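Side-chain contacts in SPCC18.06c protein (Schizosaccharomyces pombe, PDB 2P51), which removes poly(A) tails from mRNA as the 3'-exoribonuclease subunit of the CCR4-NOT deadenylation complex, releasing 5'-AMP in a metal-dependent reaction: residues D51-G56 / E125-S130; K218-I223 / A242-R247. One frame throughout, in Å; residues are numbered along the deposited sequence.

In the fold
Both contacts flank the two-magnesium active site of a DEDD nuclease fold, in which a mixed sheet is packed with helices. Contact 1 sets helix 121-129 against the end of strand 47-53, which supplies Asp51 and Glu53. Contact 2 joins helix 220-226 to helix 238-257, in the turn that follows its metal ligand Asp241. Their centres are 16 Å apart, yet they touch, for Asp51 N lies 3.8 Å from Ala242 CB. The Thr245 side chain comes within about 5 Å of that of Asp51, and the side chain of Leu220 approaches a magnesium ion to about 6 Å. Together they show the packing beside a metal centre whose ligands Asp51, Glu53, Asp172 and Asp241 come from well-separated parts of the chain.

Contact 1: D51-G56 / E125-S130; sequences DTEFPG and ELLTKS. With MG (magnesium ion), chain C; MG (magnesium ion), chain B.
Leu127 reaches from helix 121-129 to the metal-binding strand, where it meets Glu53 and the carbonyl of Phe54; its neighbours in sequence brace the helix itself. At the start of the segment, Glu125 offers OE1 to Lys129 NZ in a salt bridge one turn on, 2.7 Å long, with NZ on the anti side of the carboxylate and 35° out of its plane. Leu126 contributes its carbonyl oxygen, and its side chain rests on His236. Leu127 then divides its two methyls. CD2 lies 3.8 Å from Glu53 OE1 and touches the aliphatic CB and CG of the same residue, the two side chains crossing obliquely. CD1 approaches Phe54 O at 3.9 Å, while the Phe54 side chain leaves the backbone in the other direction and stacks with Tyr175. Leu127 also touches Phe134 of helix 134-140 and, like Glu53, His236 in a loop. At the end of the segment, Ser130 grips Leu126 O twice, with OG and with its backbone N, from opposite faces of the carbonyl plane.

A bend at chi2 (-58°) turns the Glu53 chain back to its metal, and OE2 binds one magnesium ion at 2.1 Å. Among its other ligands are Asp51 OD2, water 2 and Asp241. Asp51 bridges the two ions, OD1 binding the second magnesium at 2.0 Å beside four waters and Asp172, a pairing consistent with two-metal-ion hydrolysis of RNA. Water 2 donates a hydrogen bond to Thr52 O at 2.7 Å, tying this metal ligand to the strand backbone. The chemistry is therefore divided: the helix meets Glu53 through hydrocarbon, beside the oxygen that makes no metal bond, while OE2 serves the magnesium.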
ATOM      1  N   ASP A  51      -1.697   1.558   0.093  1.00 10.94           N
ATOM      2  CA  ASP A  51      -2.265   0.463  -0.687  1.00 11.17           C
ATOM      3  C   ASP A  51      -1.577   0.415  -2.050  1.00 10.46           C
ATOM      4  O   ASP A  51      -0.974   1.464  -2.418  1.00 12.01           O
ATOM      5  CB  ASP A  51      -3.784   0.610  -0.913  1.00 13.19           C
ATOM      6  CG  ASP A  51      -4.419  -0.624  -1.548  1.00 13.74           C
ATOM      7  OD1 ASP A  51      -3.941  -1.747  -1.248  1.00 13.49           O
ATOM      8  OD2 ASP A  51      -5.375  -0.413  -2.319  1.00 16.26           O
ATOM      9  N   THR A  52      -1.684  -0.703  -2.777  1.00 12.05           N
ATOM     10  CA  THR A  52      -1.170  -0.695  -4.142  1.00 11.08           C
ATOM     11  C   THR A  52      -2.193  -1.382  -5.056  1.00 10.32           C
ATOM     12  O   THR A  52      -3.025  -2.156  -4.598  1.00 14.11           O
ATOM     13  CB  THR A  52       0.164  -1.457  -4.349  1.00 12.67           C
ATOM     14  OG1 THR A  52      -0.069  -2.863  -4.286  1.00 13.64           O
ATOM     15  CG2 THR A  52       1.209  -1.048  -3.279  1.00 12.75           C
ATOM     16  N   GLU A  53      -2.163  -1.062  -6.349  1.00 11.71           N
ATOM     17  CA  GLU A  53      -2.910  -1.850  -7.312  1.00 11.20           C
ATOM     18  C   GLU A  53      -1.863  -2.502  -8.251  1.00 11.44           C
ATOM     19  O   GLU A  53      -0.832  -1.887  -8.585  1.00 13.82           O
ATOM     20  CB  GLU A  53      -3.904  -1.028  -8.120  1.00 12.57           C
ATOM     21  CG  GLU A  53      -4.918  -0.220  -7.324  1.00 14.00           C
ATOM     22  CD  GLU A  53      -5.771  -1.032  -6.392  1.00 14.82           C
ATOM     23  OE1 GLU A  53      -6.156  -2.164  -6.705  1.00 16.29           O
ATOM     24  OE2 GLU A  53      -6.074  -0.513  -5.273  1.00 16.43           O
ATOM     25  N   PHE A  54      -2.126  -3.709  -8.702  1.00 12.76           N
ATOM     26  CA  PHE A  54      -1.215  -4.499  -9.517  1.00 12.15           C
ATOM     27  C   PHE A  54      -2.067  -5.514 -10.274  1.00 10.94           C
ATOM     28  O   PHE A  54      -3.269  -5.645  -9.973  1.00 14.97           O
ATOM     29  CB  PHE A  54      -0.167  -5.166  -8.626  1.00 12.38           C
ATOM     30  CG  PHE A  54      -0.762  -5.955  -7.473  1.00 13.06           C
ATOM     31  CD1 PHE A  54      -1.140  -7.287  -7.636  1.00 12.77           C
ATOM     32  CD2 PHE A  54      -0.909  -5.351  -6.221  1.00 14.36           C
ATOM     33  CE1 PHE A  54      -1.672  -8.003  -6.587  1.00 14.17           C
ATOM     34  CE2 PHE A  54      -1.468  -6.061  -5.170  1.00 16.11           C
ATOM     35  CZ  PHE A  54      -1.830  -7.391  -5.371  1.00 16.31           C
ATOM     36  N   PRO A  55      -1.527  -6.162 -11.275  1.00 14.30           N
ATOM     37  CA  PRO A  55      -2.391  -6.950 -12.189  1.00 17.39           C
ATOM     38  C   PRO A  55      -2.725  -8.352 -11.715  1.00 16.10           C
ATOM     39  O   PRO A  55      -2.779  -9.313 -12.499  1.00 16.94           O
ATOM     40  CB  PRO A  55      -1.589  -6.964 -13.492  1.00 22.03           C
ATOM     41  CG  PRO A  55      -0.192  -6.648 -13.177  1.00 19.26           C
ATOM     42  CD  PRO A  55      -0.124  -6.106 -11.766  1.00 17.14           C
ATOM     43  N   GLY A  56      -2.986  -8.478 -10.412  1.00 13.80           N
ATOM     44  CA  GLY A  56      -3.516  -9.724  -9.895  1.00 15.86           C
ATOM     45  C   GLY A  56      -2.464 -10.798  -9.681  1.00 15.40           C
ATOM     46  O   GLY A  56      -1.284 -10.472  -9.513  1.00 17.71           O
ATOM     47  N   GLU A 125      -9.474  -5.948 -16.237  1.00 16.36           N
ATOM     48  CA  GLU A 125     -10.876  -5.580 -16.420  1.00 15.61           C
ATOM     49  C   GLU A 125     -11.412  -4.902 -15.165  1.00 14.64           C
ATOM     50  O   GLU A 125     -12.123  -3.890 -15.200  1.00 16.83           O
ATOM     51  CB  GLU A 125     -11.755  -6.808 -16.762  1.00 18.48           C
ATOM     52  CG  GLU A 125     -13.192  -6.346 -16.972  1.00 23.42           C
ATOM     53  CD  GLU A 125     -13.358  -5.420 -18.163  1.00 29.05           C
ATOM     54  OE1 GLU A 125     -14.232  -4.519 -18.088  1.00 35.78           O
ATOM     55  OE2 GLU A 125     -12.614  -5.621 -19.139  1.00 34.69           O
ATOM     56  N   LEU A 126     -11.084  -5.459 -14.011  1.00 15.36           N
ATOM     57  CA  LEU A 126     -11.558  -4.855 -12.740  1.00 15.06           C
ATOM     58  C   LEU A 126     -10.982  -3.455 -12.576  1.00 14.42           C
ATOM     59  O   LEU A 126     -11.698  -2.525 -12.171  1.00 17.82           O
ATOM     60  CB  LEU A 126     -11.112  -5.721 -11.583  1.00 17.33           C
ATOM     61  CG  LEU A 126     -11.410  -5.274 -10.150  1.00 17.55           C
ATOM     62  CD1 LEU A 126     -12.916  -5.115  -9.885  1.00 17.91           C
ATOM     63  CD2 LEU A 126     -10.853  -6.346  -9.203  1.00 20.33           C
ATOM     64  N   LEU A 127      -9.686  -3.322 -12.893  1.00 15.35           N
ATOM     65  CA  LEU A 127      -9.079  -1.981 -12.739  1.00 15.73           C
ATOM     66  C   LEU A 127      -9.677  -0.974 -13.708  1.00 16.49           C
ATOM     67  O   LEU A 127      -9.890   0.211 -13.427  1.00 17.25           O
ATOM     68  CB  LEU A 127      -7.550  -2.100 -12.904  1.00 15.32           C
ATOM     69  CG  LEU A 127      -6.864  -2.761 -11.704  1.00 17.05           C
ATOM     70  CD1 LEU A 127      -5.430  -3.193 -12.033  1.00 20.91           C
ATOM     71  CD2 LEU A 127      -6.855  -1.855 -10.444  1.00 20.70           C
ATOM     72  N   THR A 128      -9.931  -1.426 -14.941  1.00 16.47           N
ATOM     73  CA  THR A 128     -10.556  -0.591 -15.946  1.00 17.43           C
ATOM     74  C   THR A 128     -11.924  -0.113 -15.481  1.00 17.37           C
ATOM     75  O   THR A 128     -12.243   1.095 -15.541  1.00 20.57           O
ATOM     76  CB  THR A 128     -10.684  -1.332 -17.285  1.00 15.76           C
ATOM     77  OG1 THR A 128      -9.357  -1.671 -17.716  1.00 18.07           O
ATOM     78  CG2 THR A 128     -11.287  -0.451 -18.373  1.00 20.57           C
ATOM     79  N   LYS A 129     -12.744  -1.045 -15.014  1.00 17.93           N
ATOM     80  CA  LYS A 129     -14.083  -0.666 -14.525  1.00 18.30           C
ATOM     81  C   LYS A 129     -13.961   0.258 -13.317  1.00 19.12           C
ATOM     82  O   LYS A 129     -14.863   1.078 -13.073  1.00 22.62           O
ATOM     83  CB  LYS A 129     -14.909  -1.908 -14.188  1.00 18.42           C
ATOM     84  CG  LYS A 129     -15.375  -2.657 -15.434  1.00 20.30           C
ATOM     85  CD  LYS A 129     -16.484  -3.636 -15.077  1.00 23.32           C
ATOM     86  CE  LYS A 129     -17.131  -4.320 -16.265  1.00 25.82           C
ATOM     87  NZ  LYS A 129     -16.394  -5.521 -16.719  1.00 24.81           N
ATOM     88  N   SER A 130     -12.878   0.153 -12.566  1.00 18.35           N
ATOM     89  CA  SER A 130     -12.675   0.945 -11.348  1.00 19.38           C
ATOM     90  C   SER A 130     -12.121   2.321 -11.662  1.00 17.23           C
ATOM     91  O   SER A 130     -11.997   3.132 -10.732  1.00 20.34           O
ATOM     92  CB  SER A 130     -11.754   0.196 -10.381  1.00 18.96           C
ATOM     93  OG  SER A 130     -12.396  -0.982  -9.937  1.00 18.36           O
TER
HETATM   94 MG    MG C2002      -6.766  -1.404  -3.509  0.86 15.85          MG
HETATM   95 MG    MG B2001      -4.129  -3.658  -0.532  1.00 14.74          MG
HETATM   96  O   HOH W   1      -3.660  -4.578  -2.321  1.00 14.45           O
HETATM   97  O   HOH W   2      -5.421  -3.029  -3.784  0.78 15.06           O
HETATM   98  O   HOH W   3      -4.650  -3.049   1.367  0.91 13.04           O
HETATM   99  O   HOH W   4      -6.041  -3.662  -1.136  0.98 18.10           O
HETATM  100  O   HOH W   5      -4.348  -5.590   0.340  0.94 14.63           O

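Contact 2: K218-I223 / A242-R247; sequences KGLQDI and ALLTAR
Leu244 and Leu220 bury nearly equal surface where helix 220-226 begins beside helix 238-257, and Thr245 adds a smaller share. The leucines point toward each other's segment but touch lightly: the nearest approach, Leu220 CG to Leu244 CD2, is 4.3 Å. Each finds a closer neighbour in a different residue. In Leu220, which follows the N-cap Gly219, chi1 near trans (-172°) extends the fork toward helix 238-257, and its end meets the Thr245 hydroxyl with both methyls, CD2 lying 3.6 Å and CD1 3.7 Å from OG1. The two side chains run at about a right angle, and CD1 also nears Thr245 CA. Although hydrocarbon crowds this hydroxyl, its polar need is met within its own helix by a hydrogen bond to Asp241 O, one turn back.

Leu244 CD2 instead lies 3.6 Å from Gln221 OE1, again with the side chains crossing at roughly ninety degrees. Gln221 leaves its helix pointing away from the neighbouring helix, and a bend at chi2 (67°) brings the amide end back. That amide is held at both ends, OE1 by Arg231 NE and NE2 by Asp225 OD1, so the methyl of Leu244 packs beside an oxygen already engaged. Arg231 also touches Leu244, and Leu220 also touches Ile248, one turn beyond Leu244 on helix 238-257.

The arrangement belongs to the DEDD nuclease fold: two helices pack just beyond the final metal-binding aspartate, Asp241, whose backbone carbonyl accepts the hydrogen bond of the very threonine whose hydroxyl meets both methyls of Leu220.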
ATOM      1  N   LYS A 218     -13.870  -9.278   8.485  1.00 16.16           N
ATOM      2  CA  LYS A 218     -14.327  -8.469   7.350  1.00 16.70           C
ATOM      3  C   LYS A 218     -13.198  -7.839   6.554  1.00 15.69           C
ATOM      4  O   LYS A 218     -12.123  -7.481   7.068  1.00 17.77           O
ATOM      5  CB  LYS A 218     -15.244  -7.395   7.968  1.00 18.22           C
ATOM      6  CG  LYS A 218     -16.612  -7.901   8.396  1.00 21.54           C
ATOM      7  CD  LYS A 218     -17.466  -6.758   8.953  1.00 21.59           C
ATOM      8  CE  LYS A 218     -18.903  -7.220   9.123  1.00 33.64           C
ATOM      9  NZ  LYS A 218     -19.120  -7.768  10.491  1.00 51.63           N
ATOM     10  N   GLY A 219     -13.450  -7.673   5.257  1.00 18.89           N
ATOM     11  CA  GLY A 219     -12.564  -6.901   4.397  1.00 19.63           C
ATOM     12  C   GLY A 219     -12.568  -5.412   4.621  1.00 19.05           C
ATOM     13  O   GLY A 219     -13.373  -4.900   5.398  1.00 19.35           O
ATOM     14  N   LEU A 220     -11.673  -4.670   3.961  1.00 19.11           N
ATOM     15  CA  LEU A 220     -11.557  -3.247   4.205  1.00 19.41           C
ATOM     16  C   LEU A 220     -12.871  -2.508   4.037  1.00 20.67           C
ATOM     17  O   LEU A 220     -13.314  -1.735   4.891  1.00 20.48           O
ATOM     18  CB  LEU A 220     -10.513  -2.701   3.201  1.00 20.55           C
ATOM     19  CG  LEU A 220     -10.126  -1.252   3.431  1.00 24.92           C
ATOM     20  CD1 LEU A 220      -9.308  -1.064   4.715  1.00 33.29           C
ATOM     21  CD2 LEU A 220      -9.310  -0.706   2.257  1.00 28.58           C
ATOM     22  N   GLN A 221     -13.541  -2.710   2.897  1.00 19.11           N
ATOM     23  CA  GLN A 221     -14.776  -1.944   2.681  1.00 18.31           C
ATOM     24  C   GLN A 221     -15.887  -2.351   3.643  1.00 17.54           C
ATOM     25  O   GLN A 221     -16.666  -1.499   4.093  1.00 20.70           O
ATOM     26  CB  GLN A 221     -15.192  -2.101   1.219  1.00 20.88           C
ATOM     27  CG  GLN A 221     -16.437  -1.281   0.900  1.00 22.62           C
ATOM     28  CD  GLN A 221     -16.180   0.208   0.981  1.00 24.43           C
ATOM     29  OE1 GLN A 221     -15.200   0.660   0.365  1.00 26.80           O
ATOM     30  NE2 GLN A 221     -16.973   0.960   1.723  1.00 23.82           N
ATOM     31  N   ASP A 222     -15.979  -3.670   3.949  1.00 18.24           N
ATOM     32  CA  ASP A 222     -17.007  -4.103   4.869  1.00 18.39           C
ATOM     33  C   ASP A 222     -16.749  -3.526   6.260  1.00 17.73           C
ATOM     34  O   ASP A 222     -17.709  -3.178   6.954  1.00 19.12           O
ATOM     35  CB  ASP A 222     -17.058  -5.632   4.970  1.00 21.11           C
ATOM     36  CG  ASP A 222     -17.530  -6.272   3.689  1.00 32.93           C
ATOM     37  OD1 ASP A 222     -18.301  -5.653   2.935  1.00 45.53           O
ATOM     38  OD2 ASP A 222     -17.148  -7.416   3.394  1.00 41.63           O
ATOM     39  N   ILE A 223     -15.498  -3.405   6.730  1.00 16.52           N
ATOM     40  CA  ILE A 223     -15.255  -2.749   7.994  1.00 16.95           C
ATOM     41  C   ILE A 223     -15.670  -1.290   7.949  1.00 19.52           C
ATOM     42  O   ILE A 223     -16.334  -0.797   8.885  1.00 21.30           O
ATOM     43  CB  ILE A 223     -13.769  -2.810   8.354  1.00 18.14           C
ATOM     44  CG1 ILE A 223     -13.313  -4.228   8.655  1.00 17.20           C
ATOM     45  CG2 ILE A 223     -13.497  -1.904   9.556  1.00 16.91           C
ATOM     46  CD1 ILE A 223     -11.808  -4.413   8.585  1.00 19.92           C
ATOM     47  N   ALA A 242      -6.131   3.626   0.197  1.00 10.99           N
ATOM     48  CA  ALA A 242      -5.167   3.997   1.249  1.00 11.70           C
ATOM     49  C   ALA A 242      -5.801   4.961   2.222  1.00 11.78           C
ATOM     50  O   ALA A 242      -5.603   4.947   3.451  1.00 12.82           O
ATOM     51  CB  ALA A 242      -3.921   4.635   0.616  1.00 12.11           C
ATOM     52  N   LEU A 243      -6.610   5.892   1.715  1.00 12.24           N
ATOM     53  CA  LEU A 243      -7.253   6.855   2.622  1.00 12.69           C
ATOM     54  C   LEU A 243      -8.253   6.150   3.512  1.00 12.58           C
ATOM     55  O   LEU A 243      -8.417   6.434   4.704  1.00 14.74           O
ATOM     56  CB  LEU A 243      -7.960   7.910   1.759  1.00 14.85           C
ATOM     57  CG  LEU A 243      -8.878   8.905   2.491  1.00 15.82           C
ATOM     58  CD1 LEU A 243      -8.108   9.688   3.525  1.00 15.92           C
ATOM     59  CD2 LEU A 243      -9.531   9.862   1.500  1.00 16.75           C
ATOM     60  N   LEU A 244      -9.040   5.195   2.964  1.00 12.24           N
ATOM     61  CA  LEU A 244      -9.976   4.464   3.818  1.00 12.29           C
ATOM     62  C   LEU A 244      -9.252   3.666   4.899  1.00 12.47           C
ATOM     63  O   LEU A 244      -9.763   3.560   6.028  1.00 13.31           O
ATOM     64  CB  LEU A 244     -10.806   3.487   2.950  1.00 14.75           C
ATOM     65  CG  LEU A 244     -12.080   2.950   3.587  1.00 15.89           C
ATOM     66  CD1 LEU A 244     -13.006   4.084   4.009  1.00 19.88           C
ATOM     67  CD2 LEU A 244     -12.799   2.022   2.603  1.00 17.79           C
ATOM     68  N   THR A 245      -8.094   3.108   4.488  1.00 12.77           N
ATOM     69  CA  THR A 245      -7.242   2.386   5.413  1.00 12.34           C
ATOM     70  C   THR A 245      -6.875   3.299   6.582  1.00 12.19           C
ATOM     71  O   THR A 245      -6.985   2.892   7.764  1.00 13.57           O
ATOM     72  CB  THR A 245      -5.970   1.899   4.702  1.00 12.98           C
ATOM     73  OG1 THR A 245      -6.392   0.943   3.682  1.00 13.57           O
ATOM     74  CG2 THR A 245      -5.032   1.131   5.625  1.00 14.47           C
ATOM     75  N   ALA A 246      -6.448   4.513   6.286  1.00 12.58           N
ATOM     76  CA  ALA A 246      -6.101   5.446   7.393  1.00 12.27           C
ATOM     77  C   ALA A 246      -7.291   5.666   8.310  1.00 13.42           C
ATOM     78  O   ALA A 246      -7.211   5.626   9.559  1.00 13.89           O
ATOM     79  CB  ALA A 246      -5.659   6.779   6.821  1.00 13.74           C
ATOM     80  N   ARG A 247      -8.449   5.944   7.694  1.00 13.88           N
ATOM     81  CA  ARG A 247      -9.605   6.276   8.537  1.00 13.58           C
ATOM     82  C   ARG A 247     -10.031   5.079   9.374  1.00 13.31           C
ATOM     83  O   ARG A 247     -10.382   5.263  10.563  1.00 16.11           O
ATOM     84  CB  ARG A 247     -10.775   6.789   7.664  1.00 16.14           C
ATOM     85  CG  ARG A 247     -10.322   8.027   6.905  1.00 22.92           C
ATOM     86  CD  ARG A 247     -11.411   8.591   6.039  1.00 30.06           C
ATOM     87  NE  ARG A 247     -11.077  10.024   5.897  1.00 40.81           N
ATOM     88  CZ  ARG A 247     -11.869  10.827   5.188  1.00 46.09           C
ATOM     89  NH1 ARG A 247     -12.945  10.272   4.626  1.00 56.54           N
ATOM     90  NH2 ARG A 247     -11.489  12.093   5.120  1.00 46.93           N
TER